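Putative phosphoribosyltransferase (Neisseria gonorrhoeae, PDB 5VOG) binds the alarmone ppGpp and is probably a phosphoribosyltransferase. Local coordinates at residues 26-31 with 53-58; 86-91 with 119-124. All blocks are in the same frame, centred on the assembly; numbering follows the deposited sequence.

Interaction 1 (26-31 with 53-58); sequences ALAEKI and RMLRCF. With G4P (guanosine-5',3'-tetraphosphate), chain D.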
loop_
_atom_site.group_PDB
_atom_site.type_symbol
_atom_site.label_atom_id
_atom_site.label_comp_id
_atom_site.label_asym_id
_atom_site.label_seq_id
_atom_site.Cartn_x
_atom_site.Cartn_y
_atom_site.Cartn_z
ATOM N N ALA A 26 13.307 12.579 0.428
ATOM C CA ALA A 26 13.376 14.023 0.217
ATOM C C ALA A 26 12.002 14.669 0.358
ATOM O O ALA A 26 11.887 15.799 0.853
ATOM C CB ALA A 26 13.967 14.309 -1.160
ATOM N N LEU A 27 10.953 13.975 -0.086
ATOM C CA LEU A 27 9.596 14.490 0.067
ATOM C C LEU A 27 9.226 14.632 1.538
ATOM O O LEU A 27 8.637 15.641 1.946
ATOM C CB LEU A 27 8.612 13.563 -0.655
ATOM C CG LEU A 27 7.110 13.830 -0.538
ATOM C CD1 LEU A 27 6.753 15.235 -1.034
ATOM C CD2 LEU A 27 6.352 12.783 -1.326
ATOM N N ALA A 28 9.570 13.633 2.354
ATOM C CA ALA A 28 9.316 13.738 3.788
ATOM C C ALA A 28 9.998 14.961 4.384
ATOM O O ALA A 28 9.443 15.617 5.272
ATOM C CB ALA A 28 9.782 12.469 4.499
ATOM N N GLU A 29 11.205 15.280 3.910
ATOM C CA GLU A 29 11.912 16.449 4.425
ATOM C C GLU A 29 11.213 17.740 4.018
ATOM O O GLU A 29 11.135 18.686 4.813
ATOM C CB GLU A 29 13.363 16.444 3.943
ATOM C CG GLU A 29 14.187 17.645 4.401
ATOM C CD GLU A 29 14.551 17.595 5.875
ATOM O OE1 GLU A 29 14.164 16.626 6.564
ATOM O OE2 GLU A 29 15.239 18.528 6.345
ATOM N N LYS A 30 10.692 17.799 2.788
ATOM C CA LYS A 30 9.923 18.972 2.369
ATOM C C LYS A 30 8.705 19.174 3.262
ATOM O O LYS A 30 8.383 20.306 3.650
ATOM C CB LYS A 30 9.457 18.824 0.920
ATOM C CG LYS A 30 10.536 18.774 -0.139
ATOM C CD LYS A 30 9.899 18.710 -1.536
ATOM C CE LYS A 30 10.951 18.536 -2.624
ATOM N NZ LYS A 30 10.383 18.611 -4.003
ATOM N N ILE A 31 8.004 18.084 3.574
ATOM C CA ILE A 31 6.823 18.158 4.428
ATOM C C ILE A 31 7.208 18.642 5.819
ATOM O O ILE A 31 6.599 19.569 6.367
ATOM C CB ILE A 31 6.128 16.784 4.475
ATOM C CG1 ILE A 31 5.574 16.435 3.089
ATOM C CG2 ILE A 31 5.028 16.775 5.535
ATOM C CD1 ILE A 31 5.258 14.947 2.883
ATOM N N ARG A 53 3.557 3.863 2.172
ATOM C CA ARG A 53 4.300 3.046 3.128
ATOM C C ARG A 53 5.777 3.430 3.152
ATOM O O ARG A 53 6.401 3.406 4.223
ATOM C CB ARG A 53 4.118 1.556 2.829
ATOM C CG ARG A 53 4.868 0.642 3.814
ATOM C CD ARG A 53 4.438 0.884 5.261
ATOM N NE ARG A 53 5.191 0.104 6.247
ATOM C CZ ARG A 53 6.392 0.433 6.713
ATOM N NH1 ARG A 53 7.015 1.531 6.278
ATOM N NH2 ARG A 53 6.976 -0.339 7.624
ATOM N N MET A 54 6.343 3.832 2.006
ATOM C CA MET A 54 7.691 4.396 2.030
ATOM C C MET A 54 7.731 5.664 2.873
ATOM O O MET A 54 8.659 5.870 3.666
ATOM C CB MET A 54 8.176 4.691 0.606
ATOM C CG MET A 54 8.477 3.452 -0.236
ATOM S SD MET A 54 8.919 4.019 -1.896
ATOM C CE MET A 54 9.552 2.507 -2.625
ATOM N N LEU A 55 6.722 6.526 2.721
ATOM C CA LEU A 55 6.682 7.751 3.505
ATOM C C LEU A 55 6.561 7.465 4.999
ATOM O O LEU A 55 7.060 8.240 5.818
ATOM C CB LEU A 55 5.531 8.618 3.010
ATOM C CG LEU A 55 5.515 10.088 3.395
ATOM C CD1 LEU A 55 6.831 10.796 3.051
ATOM C CD2 LEU A 55 4.332 10.759 2.708
ATOM N N ARG A 56 5.909 6.354 5.376
ATOM C CA ARG A 56 5.762 6.051 6.798
ATOM C C ARG A 56 7.109 5.819 7.464
ATOM O O ARG A 56 7.256 6.061 8.668
ATOM C CB ARG A 56 4.859 4.833 7.009
ATOM C CG ARG A 56 4.189 4.818 8.367
ATOM C CD ARG A 56 3.366 3.554 8.584
ATOM N NE ARG A 56 4.196 2.455 9.069
ATOM C CZ ARG A 56 3.735 1.255 9.412
ATOM N NH1 ARG A 56 2.448 0.967 9.287
ATOM N NH2 ARG A 56 4.573 0.332 9.862
ATOM N N CYS A 57 8.098 5.352 6.699
ATOM C CA CYS A 57 9.444 5.185 7.236
ATOM C C CYS A 57 9.961 6.487 7.827
ATOM O O CYS A 57 10.653 6.487 8.855
ATOM C CB CYS A 57 10.375 4.704 6.126
ATOM S SG CYS A 57 12.057 4.405 6.639
ATOM N N PHE A 58 9.616 7.608 7.198
ATOM C CA PHE A 58 10.141 8.908 7.570
ATOM C C PHE A 58 9.166 9.758 8.367
ATOM O O PHE A 58 9.608 10.585 9.164
ATOM C CB PHE A 58 10.574 9.654 6.305
ATOM C CG PHE A 58 11.569 8.884 5.488
ATOM C CD1 PHE A 58 12.907 8.857 5.855
ATOM C CD2 PHE A 58 11.169 8.163 4.373
ATOM C CE1 PHE A 58 13.825 8.124 5.123
ATOM C CE2 PHE A 58 12.081 7.427 3.640
ATOM C CZ PHE A 58 13.412 7.414 4.011
HETATM P PB G4P D . 0.976 -12.231 11.684
HETATM O O1B G4P D . -0.344 -12.459 12.228
HETATM O O2B G4P D . 1.988 -13.376 11.909
HETATM O O3B G4P D . 0.897 -11.889 10.162
HETATM O O3A G4P D . 1.615 -10.899 12.284
HETATM P PA G4P D . 1.903 -10.467 13.785
HETATM O O1A G4P D . 0.652 -10.117 14.493
HETATM O O2A G4P D . 2.733 -11.526 14.465
HETATM O "O5'" G4P D . 2.862 -9.196 13.533
HETATM C "C5'" G4P D . 2.989 -8.118 14.480
HETATM C "C4'" G4P D . 3.974 -7.123 13.927
HETATM O "O4'" G4P D . 5.303 -7.672 13.964
HETATM C "C3'" G4P D . 3.720 -6.716 12.472
HETATM O "O3'" G4P D . 3.543 -5.284 12.420
HETATM C "C2'" G4P D . 4.976 -7.139 11.704
HETATM O "O2'" G4P D . 5.365 -6.221 10.684
HETATM C "C1'" G4P D . 6.005 -7.213 12.830
HETATM N N9 G4P D . 7.066 -8.182 12.545
HETATM C C8 G4P D . 7.066 -9.516 12.853
HETATM N N7 G4P D . 8.154 -10.135 12.456
HETATM C C5 G4P D . 8.910 -9.145 11.847
HETATM C C6 G4P D . 10.200 -9.187 11.231
HETATM O O6 G4P D . 10.941 -10.166 11.103
HETATM N N1 G4P D . 10.594 -7.949 10.761
HETATM C C2 G4P D . 9.857 -6.798 10.856
HETATM N N2 G4P D . 10.405 -5.683 10.364
HETATM N N3 G4P D . 8.656 -6.743 11.427
HETATM C C4 G4P D . 8.248 -7.938 11.897
HETATM P PC G4P D . 2.155 -4.585 12.711
HETATM O O1C G4P D . 1.931 -4.435 14.175
HETATM O O2C G4P D . 1.134 -5.428 11.997
HETATM O O3C G4P D . 2.256 -3.173 11.978
HETATM P PD G4P D . 2.355 -2.716 10.453
HETATM O O1D G4P D . 1.935 -3.894 9.638
HETATM O O2D G4P D . 1.384 -1.520 10.324
HETATM O O3D G4P D . 3.782 -2.276 10.258
#
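Ala28 is the bump that fits between Leu55 and Phe58 where helices 17-33 and 49-59 cross. Its CB points toward segment 53-58 and enters the notch between these two residues, one turn apart. The tightest touch is on the Phe58 side, where Ala28 CB lies 3.4 Å from Phe58 CB; on the other side Ala28 CB meets Leu55 CD1 at 3.7 Å. With so small a knob, the backbones come close: Ala28 CA and Phe58 CA are 6.2 Å apart, and the local axes approach to 9.4 Å at a crossing angle of -58°.

Leu55 forms the second wall of the notch. In the conformer described, one of two, CG is anti to the backbone N (chi1 -163°) and the branched end comes near the partner helix. CD1 takes the flank of Ala28, while CD2 reaches more loosely for Ile31, with Ile31 CD1 4.3 Å from Leu55 CD2. Leu55 also rests on Met41, Leu102 and Val104 of the central sheet, and Ile31 on Leu102 and Phe152, so the two helices lie side by side on one face of that sheet. The Phe58 ring approaches Ala28 obliquely, and Cys57 SG lies over one of its faces.

On the side away from helix 17-33, Arg56 aims its guanidinium edge-on at the terminal 3'-phosphate of ppGpp: NH1 bonds to O2D at 2.9 Å and NH2 to O3D at 2.8 Å, both nearly straight. Arg53 NE lies above one guanidinium face, toward its rim, and Arg53 NH2 forms a salt bridge with Asp167 of the second subunit, which also hydrogen-bonds the ligand, for example through its Tyr70 OH and Ser110 OG.

No hydrogen bond joins the two segments, so their cohesion is entirely apolar and depends on shape, whereas the paired bonds fix the rotation of the Arg56 guanidinium and probably offset phosphate charge.

Interaction 2 (86-91 with 119-124); sequences VQWLDP and KELLKE. With MG (magnesium ion), chain F.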
loop_
_atom_site.group_PDB
_atom_site.type_symbol
_atom_site.label_atom_id
_atom_site.label_comp_id
_atom_site.label_asym_id
_atom_site.label_seq_id
_atom_site.Cartn_x
_atom_site.Cartn_y
_atom_site.Cartn_z
ATOM N N VAL A 86 -14.021 3.269 -5.076
ATOM C CA VAL A 86 -14.011 1.819 -4.925
ATOM C C VAL A 86 -14.071 1.419 -3.457
ATOM O O VAL A 86 -14.791 0.486 -3.088
ATOM C CB VAL A 86 -12.754 1.235 -5.610
ATOM C CG1 VAL A 86 -12.690 -0.289 -5.428
ATOM C CG2 VAL A 86 -12.730 1.619 -7.086
ATOM N N GLN A 87 -13.306 2.115 -2.622
ATOM C CA GLN A 87 -13.338 1.984 -1.173
ATOM C C GLN A 87 -13.168 3.369 -0.569
ATOM O O GLN A 87 -12.347 4.160 -1.044
ATOM C CB GLN A 87 -12.228 1.062 -0.653
ATOM C CG GLN A 87 -12.264 0.915 0.870
ATOM C CD GLN A 87 -11.205 -0.012 1.415
ATOM O OE1 GLN A 87 -10.497 -0.689 0.655
ATOM N NE2 GLN A 87 -11.103 -0.073 2.747
ATOM N N TRP A 88 -13.925 3.665 0.484
ATOM C CA TRP A 88 -13.828 4.975 1.106
ATOM C C TRP A 88 -13.780 4.831 2.619
ATOM O O TRP A 88 -13.980 3.744 3.174
ATOM C CB TRP A 88 -14.984 5.890 0.677
ATOM C CG TRP A 88 -14.622 7.333 0.770
ATOM C CD1 TRP A 88 -15.048 8.237 1.708
ATOM C CD2 TRP A 88 -13.712 8.033 -0.078
ATOM N NE1 TRP A 88 -14.466 9.462 1.478
ATOM C CE2 TRP A 88 -13.643 9.366 0.387
ATOM C CE3 TRP A 88 -12.958 7.667 -1.196
ATOM C CZ2 TRP A 88 -12.852 10.339 -0.235
ATOM C CZ3 TRP A 88 -12.167 8.629 -1.813
ATOM C CH2 TRP A 88 -12.119 9.951 -1.327
ATOM N N LEU A 89 -13.452 5.945 3.276
ATOM C CA LEU A 89 -13.447 6.044 4.736
ATOM C C LEU A 89 -14.840 6.467 5.167
ATOM O O LEU A 89 -15.141 7.655 5.263
ATOM C CB LEU A 89 -12.404 7.046 5.214
ATOM C CG LEU A 89 -10.965 6.575 5.325
ATOM C CD1 LEU A 89 -10.069 7.769 5.571
ATOM C CD2 LEU A 89 -10.826 5.568 6.449
ATOM N N ASP A 90 -15.697 5.479 5.412
ATOM C CA ASP A 90 -17.094 5.677 5.801
ATOM C C ASP A 90 -17.378 4.960 7.110
ATOM O O ASP A 90 -17.370 3.714 7.139
ATOM C CB ASP A 90 -18.041 5.133 4.731
ATOM C CG ASP A 90 -17.923 5.857 3.425
ATOM O OD1 ASP A 90 -17.792 7.095 3.449
ATOM O OD2 ASP A 90 -17.966 5.181 2.373
ATOM N N PRO A 91 -17.607 5.668 8.222
ATOM C CA PRO A 91 -17.355 7.093 8.426
ATOM C C PRO A 91 -15.876 7.308 8.684
ATOM O O PRO A 91 -15.149 6.331 8.876
ATOM C CB PRO A 91 -18.172 7.414 9.676
ATOM C CG PRO A 91 -18.123 6.145 10.457
ATOM C CD PRO A 91 -18.197 5.045 9.421
ATOM N N LYS A 119 -11.963 17.160 -2.737
ATOM C CA LYS A 119 -13.306 17.698 -2.534
ATOM C C LYS A 119 -14.107 16.829 -1.573
ATOM O O LYS A 119 -14.825 17.345 -0.709
ATOM C CB LYS A 119 -14.030 17.824 -3.871
ATOM C CG LYS A 119 -13.639 19.066 -4.660
ATOM C CD LYS A 119 -14.530 19.245 -5.877
ATOM C CE LYS A 119 -14.232 20.554 -6.590
ATOM N NZ LYS A 119 -15.131 20.768 -7.754
ATOM N N GLU A 120 -13.993 15.505 -1.702
ATOM C CA GLU A 120 -14.731 14.627 -0.804
ATOM C C GLU A 120 -14.209 14.722 0.622
ATOM O O GLU A 120 -14.996 14.724 1.573
ATOM C CB GLU A 120 -14.656 13.185 -1.305
ATOM C CG GLU A 120 -15.444 12.938 -2.574
ATOM C CD GLU A 120 -16.914 13.277 -2.416
ATOM O OE1 GLU A 120 -17.522 12.838 -1.421
ATOM O OE2 GLU A 120 -17.456 13.991 -3.287
ATOM N N LEU A 121 -12.885 14.794 0.798
ATOM C CA LEU A 121 -12.330 14.831 2.146
ATOM C C LEU A 121 -12.553 16.173 2.833
ATOM O O LEU A 121 -12.564 16.226 4.069
ATOM C CB LEU A 121 -10.840 14.480 2.102
ATOM C CG LEU A 121 -10.552 13.022 1.714
ATOM C CD1 LEU A 121 -9.077 12.811 1.421
ATOM C CD2 LEU A 121 -11.015 12.076 2.817
ATOM N N LEU A 122 -12.764 17.250 2.074
ATOM C CA LEU A 122 -13.078 18.531 2.695
ATOM C C LEU A 122 -14.478 18.562 3.293
ATOM O O LEU A 122 -14.800 19.504 4.025
ATOM C CB LEU A 122 -12.917 19.669 1.685
ATOM C CG LEU A 122 -11.467 20.022 1.351
ATOM C CD1 LEU A 122 -11.399 21.086 0.267
ATOM C CD2 LEU A 122 -10.720 20.471 2.599
ATOM N N LYS A 123 -15.318 17.569 2.990
ATOM C CA LYS A 123 -16.609 17.435 3.652
ATOM C C LYS A 123 -16.484 16.971 5.093
ATOM O O LYS A 123 -17.472 17.028 5.834
ATOM C CB LYS A 123 -17.491 16.452 2.886
ATOM C CG LYS A 123 -17.830 16.899 1.483
ATOM C CD LYS A 123 -18.613 15.824 0.768
ATOM C CE LYS A 123 -19.131 16.313 -0.565
ATOM N NZ LYS A 123 -19.752 15.190 -1.299
ATOM N N GLU A 124 -15.305 16.518 5.502
ATOM C CA GLU A 124 -15.102 15.932 6.816
ATOM C C GLU A 124 -14.572 16.973 7.792
ATOM O O GLU A 124 -14.239 18.102 7.425
ATOM C CB GLU A 124 -14.134 14.748 6.730
ATOM C CG GLU A 124 -14.486 13.707 5.676
ATOM C CD GLU A 124 -15.707 12.879 6.028
ATOM O OE1 GLU A 124 -16.176 12.941 7.188
ATOM O OE2 GLU A 124 -16.189 12.152 5.137
HETATM MG MG MG F . -18.693 8.963 3.814
HETATM O O HOH W 1 -15.348 12.080 2.628
HETATM O O HOH W 2 -16.725 9.574 4.765
HETATM O O HOH W 3 -17.927 10.373 1.994
HETATM O O HOH W 4 -19.868 7.760 5.476
HETATM O O HOH W 5 -20.245 7.976 2.941
#
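The Trp88 indole meets Glu120 and Leu121 obliquely through its benzo side: CZ2 lies 3.5 Å from Glu120 CB and 4.0 Å from Leu121 CD2. Lys85 makes a cation-pi contact with the ring. At the indole edge, in its plane, sit two waters, and NE1 donates to the first of them at 3.0 Å. The Glu120 carboxylate is turned 73° from the ring plane and forms a salt bridge with Lys123 NZ, which meets both oxygens on the syn side, tilted 26° from the carboxylate plane.

That first water joins the segments. It donates to Glu120 O and, at 2.6 Å, to Glu124 OE2, so the buried indole N-H is satisfied through a bridge to the type I turn from Leu121 to Glu124. The second water, 2.7 Å from Glu124 OE2, is itself a magnesium ligand.

Asp90 binds the magnesium directly through OD1 at 2.1 Å, while OD2 stays 4.1 Å from the metal, a one-oxygen grip; four waters are also bound. Glu124 OE2 and Leu89 O both accept from the second water, making Glu124 a second-shell carboxylate that helps orient it, and the cation would temper the repulsion between Asp90 and Glu124.

One direct carboxylate oxygen, several waters and an outer-sphere acid are characteristic of hydrated magnesium sites, here built on the loop after the classic beta bulge of Val86 and Gln87 opposite Thr67.

How the interactions relate
Interaction 1 closes along the chain before interaction 2 opens, and their centres lie about 23 Å apart, with about 14 Å between nearest atoms. Strand 40-45 connects them: Leu55 of interaction 1 rests on Met41, while Leu89 and Leu121 of interaction 2 rest on the adjacent Ile42, as expected for packing on opposite faces of the central sheet of a type I phosphoribosyltransferase fold. Both also reach the second subunit, interaction 2 through Gln87 NE2, bonded to Ala65 O of that subunit. Their ligands differ: interaction 1 borders ppGpp, whereas interaction 2 holds a magnesium ion through Asp90, and its Trp88 side chain stays about 11 Å from a bound ppGpp.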